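Local coordinates for maleate cis-trans isomerase (Pseudomonas putida, PDB 4FQ5), which probably catalyses the cis-trans isomerization of maleate to fumarate and is seen here with maleic acid in its pocket, at residues Val72-Asp81 / Tyr101-Met110. The protein carries 1 engineered substitution. Residues are numbered along the deposited sequence; the frame is centred on the assembly and turned at random.
With MAE (maleic acid), chain C.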
loop_
_atom_site.group_PDB
_atom_site.type_symbol
_atom_site.label_atom_id
_atom_site.label_comp_id
_atom_site.label_asym_id
_atom_site.label_seq_id
_atom_site.Cartn_x
_atom_site.Cartn_y
_atom_site.Cartn_z
ATOM N N VAL A 72 10.562 3.981 -32.894
ATOM C CA VAL A 72 9.878 2.750 -33.267
ATOM C C VAL A 72 9.816 2.650 -34.791
ATOM O O VAL A 72 8.812 3.015 -35.416
ATOM C CB VAL A 72 8.468 2.660 -32.629
ATOM C CG1 VAL A 72 7.876 1.270 -32.823
ATOM C CG2 VAL A 72 8.530 3.004 -31.141
ATOM N N THR A 73 10.922 2.180 -35.368
ATOM C CA THR A 73 11.054 1.935 -36.804
ATOM C C THR A 73 11.485 0.485 -36.983
ATOM O O THR A 73 12.022 -0.117 -36.051
ATOM C CB THR A 73 12.149 2.817 -37.428
ATOM O OG1 THR A 73 13.427 2.442 -36.890
ATOM C CG2 THR A 73 11.894 4.300 -37.152
ATOM N N LYS A 74 11.265 -0.076 -38.171
ATOM C CA LYS A 74 11.676 -1.453 -38.451
ATOM C C LYS A 74 13.157 -1.692 -38.135
ATOM O O LYS A 74 13.507 -2.702 -37.520
ATOM C CB LYS A 74 11.377 -1.843 -39.908
ATOM C CG LYS A 74 11.876 -3.238 -40.273
ATOM C CD LYS A 74 10.976 -4.331 -39.708
ATOM C CE LYS A 74 11.770 -5.490 -39.119
ATOM N NZ LYS A 74 11.880 -5.361 -37.633
ATOM N N GLU A 75 14.014 -0.762 -38.554
ATOM C CA GLU A 75 15.460 -0.874 -38.340
ATOM C C GLU A 75 15.809 -0.925 -36.845
ATOM O O GLU A 75 16.613 -1.762 -36.416
ATOM C CB GLU A 75 16.198 0.282 -39.030
ATOM C CG GLU A 75 17.644 0.482 -38.598
ATOM C CD GLU A 75 18.098 1.926 -38.731
ATOM O OE1 GLU A 75 18.415 2.549 -37.694
ATOM O OE2 GLU A 75 18.129 2.449 -39.867
ATOM N N GLU A 76 15.210 -0.034 -36.060
ATOM C CA GLU A 76 15.483 -0.010 -34.626
ATOM C C GLU A 76 14.918 -1.241 -33.921
ATOM O O GLU A 76 15.568 -1.797 -33.044
ATOM C CB GLU A 76 15.001 1.289 -33.979
ATOM C CG GLU A 76 15.870 2.497 -34.310
ATOM C CD GLU A 76 15.942 3.514 -33.181
ATOM O OE1 GLU A 76 16.042 4.721 -33.467
ATOM O OE2 GLU A 76 15.910 3.116 -32.001
ATOM N N LEU A 77 13.725 -1.670 -34.336
ATOM C CA LEU A 77 13.083 -2.883 -33.816
ATOM C C LEU A 77 13.933 -4.141 -34.051
ATOM O O LEU A 77 14.136 -4.942 -33.133
ATOM C CB LEU A 77 11.698 -3.067 -34.452
ATOM C CG LEU A 77 10.369 -2.637 -33.791
ATOM C CD1 LEU A 77 10.505 -1.914 -32.461
ATOM C CD2 LEU A 77 9.502 -1.843 -34.757
ATOM N N ALA A 78 14.419 -4.308 -35.282
ATOM C CA ALA A 78 15.241 -5.465 -35.651
ATOM C C ALA A 78 16.543 -5.505 -34.848
ATOM O O ALA A 78 16.920 -6.554 -34.322
ATOM C CB ALA A 78 15.524 -5.472 -37.153
ATOM N N ARG A 79 17.209 -4.358 -34.739
ATOM C CA ARG A 79 18.437 -4.242 -33.951
ATOM C C ARG A 79 18.181 -4.555 -32.475
ATOM O O ARG A 79 18.931 -5.307 -31.851
ATOM C CB ARG A 79 19.026 -2.839 -34.077
ATOM C CG ARG A 79 20.482 -2.747 -33.638
ATOM C CD ARG A 79 20.727 -1.531 -32.762
ATOM N NE ARG A 79 19.990 -1.623 -31.497
ATOM C CZ ARG A 79 20.434 -2.232 -30.397
ATOM N NH1 ARG A 79 19.676 -2.256 -29.310
ATOM N NH2 ARG A 79 21.626 -2.820 -30.378
ATOM N N MET A 80 17.111 -3.972 -31.935
ATOM C CA MET A 80 16.730 -4.172 -30.540
ATOM C C MET A 80 16.511 -5.649 -30.209
ATOM O O MET A 80 17.017 -6.147 -29.193
ATOM C CB MET A 80 15.471 -3.367 -30.208
ATOM C CG MET A 80 15.119 -3.353 -28.730
ATOM S SD MET A 80 13.458 -2.741 -28.387
ATOM C CE MET A 80 12.440 -3.892 -29.300
ATOM N N ASP A 81 15.762 -6.344 -31.065
ATOM C CA ASP A 81 15.485 -7.767 -30.854
ATOM C C ASP A 81 16.765 -8.602 -30.806
ATOM O O ASP A 81 16.816 -9.606 -30.109
ATOM C CB ASP A 81 14.538 -8.320 -31.918
ATOM C CG ASP A 81 14.068 -9.721 -31.596
ATOM O OD1 ASP A 81 13.356 -9.897 -30.580
ATOM O OD2 ASP A 81 14.408 -10.657 -32.355
ATOM N N TYR A 101 9.011 -10.328 -22.225
ATOM C CA TYR A 101 9.557 -9.511 -23.306
ATOM C C TYR A 101 8.485 -8.479 -23.616
ATOM O O TYR A 101 7.407 -8.821 -24.109
ATOM C CB TYR A 101 9.847 -10.401 -24.518
ATOM C CG TYR A 101 10.498 -9.744 -25.722
ATOM C CD1 TYR A 101 11.782 -10.109 -26.117
ATOM C CD2 TYR A 101 9.815 -8.799 -26.497
ATOM C CE1 TYR A 101 12.385 -9.539 -27.236
ATOM C CE2 TYR A 101 10.412 -8.214 -27.610
ATOM C CZ TYR A 101 11.696 -8.596 -27.981
ATOM O OH TYR A 101 12.299 -8.037 -29.089
ATOM N N ALA A 102 8.787 -7.216 -23.322
ATOM C CA ALA A 102 7.779 -6.148 -23.319
ATOM C C ALA A 102 7.269 -5.658 -24.687
ATOM O O ALA A 102 6.087 -5.350 -24.824
ATOM C CB ALA A 102 8.266 -4.972 -22.488
ATOM N N CYS A 103 8.101 -5.590 -25.711
ATOM C CA CYS A 103 7.678 -4.916 -26.939
ATOM C C CYS A 103 6.946 -5.793 -27.964
ATOM O O CYS A 103 7.515 -6.607 -28.661
ATOM C CB CYS A 103 8.866 -4.215 -27.579
ATOM S SG CYS A 103 8.522 -3.208 -29.019
ATOM N N LEU A 104 5.657 -5.558 -28.045
ATOM C CA LEU A 104 4.730 -6.271 -28.927
ATOM C C LEU A 104 5.130 -6.183 -30.400
ATOM O O LEU A 104 5.192 -7.194 -31.086
ATOM C CB LEU A 104 3.316 -5.702 -28.729
ATOM C CG LEU A 104 2.009 -5.964 -29.506
ATOM C CD1 LEU A 104 2.112 -5.957 -31.029
ATOM C CD2 LEU A 104 1.252 -7.184 -29.015
ATOM N N VAL A 105 5.388 -4.968 -30.875
ATOM C CA VAL A 105 5.638 -4.746 -32.296
ATOM C C VAL A 105 6.990 -5.316 -32.765
ATOM O O VAL A 105 7.138 -5.710 -33.920
ATOM C CB VAL A 105 5.440 -3.262 -32.692
ATOM C CG1 VAL A 105 6.611 -2.393 -32.241
ATOM C CG2 VAL A 105 5.199 -3.139 -34.188
ATOM N N ALA A 106 7.960 -5.367 -31.857
ATOM C CA ALA A 106 9.282 -5.910 -32.162
ATOM C C ALA A 106 9.174 -7.392 -32.502
ATOM O O ALA A 106 9.820 -7.876 -33.435
ATOM C CB ALA A 106 10.216 -5.704 -30.984
ATOM N N ILE A 107 8.350 -8.107 -31.746
ATOM C CA ILE A 107 8.090 -9.512 -32.018
ATOM C C ILE A 107 7.318 -9.684 -33.333
ATOM O O ILE A 107 7.750 -10.426 -34.216
ATOM C CB ILE A 107 7.344 -10.189 -30.847
ATOM C CG1 ILE A 107 8.248 -10.316 -29.607
ATOM C CG2 ILE A 107 6.767 -11.534 -31.270
ATOM C CD1 ILE A 107 9.581 -11.007 -29.838
ATOM N N MET A 108 6.193 -8.988 -33.463
ATOM C CA MET A 108 5.350 -9.130 -34.649
ATOM C C MET A 108 6.058 -8.678 -35.939
ATOM O O MET A 108 5.847 -9.269 -36.993
ATOM C CB MET A 108 3.986 -8.442 -34.453
ATOM C CG MET A 108 3.134 -9.067 -33.346
ATOM S SD MET A 108 1.409 -8.522 -33.339
ATOM C CE MET A 108 0.713 -9.494 -32.012
ATOM N N SER A 109 6.912 -7.657 -35.837
ATOM C CA SER A 109 7.732 -7.164 -36.956
ATOM C C SER A 109 8.640 -8.214 -37.600
ATOM O O SER A 109 9.092 -8.034 -38.731
ATOM C CB SER A 109 8.641 -6.028 -36.481
ATOM O OG SER A 109 7.965 -4.794 -36.518
ATOM N N MET A 110 8.937 -9.282 -36.864
ATOM C CA MET A 110 9.899 -10.280 -37.322
ATOM C C MET A 110 9.270 -11.371 -38.178
ATOM O O MET A 110 9.957 -12.272 -38.634
ATOM C CB MET A 110 10.636 -10.895 -36.130
ATOM C CG MET A 110 11.525 -9.924 -35.368
ATOM S SD MET A 110 12.899 -9.291 -36.351
ATOM C CE MET A 110 13.822 -10.798 -36.639
HETATM C C1 MAE C . 7.220 0.000 -26.795
HETATM O O1 MAE C . 7.948 0.646 -26.024
HETATM O O2 MAE C . 6.000 0.188 -26.909
HETATM C C2 MAE C . 7.858 -1.023 -27.637
HETATM C C3 MAE C . 7.210 -1.983 -28.273
HETATM C C4 MAE C . 5.747 -2.201 -28.221
HETATM O O3 MAE C . 5.099 -2.017 -29.246
HETATM O O4 MAE C . 5.189 -2.599 -27.192
#
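L77 and A106 mark where helices 74-81 and 104-108 cross, almost at right angles (-87°), their short axes 9.2 Å apart at closest approach and the two CA atoms at 5.1 Å. T73 N-caps the first helix, its OG1 accepting from E76 N. L77 points into the crossing: CG lies 3.8 Å from A106 CA, CD1 meets A106 CB and V105 CG1, and CD2 touches both V105 CG1 and S109 OG. S109 OG makes a weak hydrogen bond back to V105 O. Further along, M80 has CG anti to its backbone N (chi1 -171°), and the bend at its third torsion brings CE to 3.3 Å from A106 CB, a tight fit, with C103 CB next to it. Helix 104-108 follows strand 98-101 after a two-residue turn; the strand belongs to a parallel four-stranded sheet in this arylmalonate decarboxylase-type protein, and the turn sets C103 at the helix N-terminus, where backbone N-H groups meet the ligand carboxylate. C103, the N-cap residue and predicted nucleophile, is bonded through SG to C3 of the maleic acid at 1.9 Å, while L104 N and V105 N reach its O4 and O3 in weak hydrogen bonds. V72 CG1 meets V105 CG1 at 3.9 Å, beside the same pocket. Cutting L77 back to an alanine would probably open a gap over A106 and leave the V105 side chain, which also touches the ligand, less firmly held. At the far end of helix 74-81, Y101 OH donates a weak bond to D81 OD1 at 2.6 Å, the carboxylate and ring planes 59° apart; D81 OD2 is hydrogen-bonded to Y114 OH, and I107 CD1 sits over one face of the Y101 ring, offset toward its rim. K74 bends to lay NZ 3.5 Å from S109 CB.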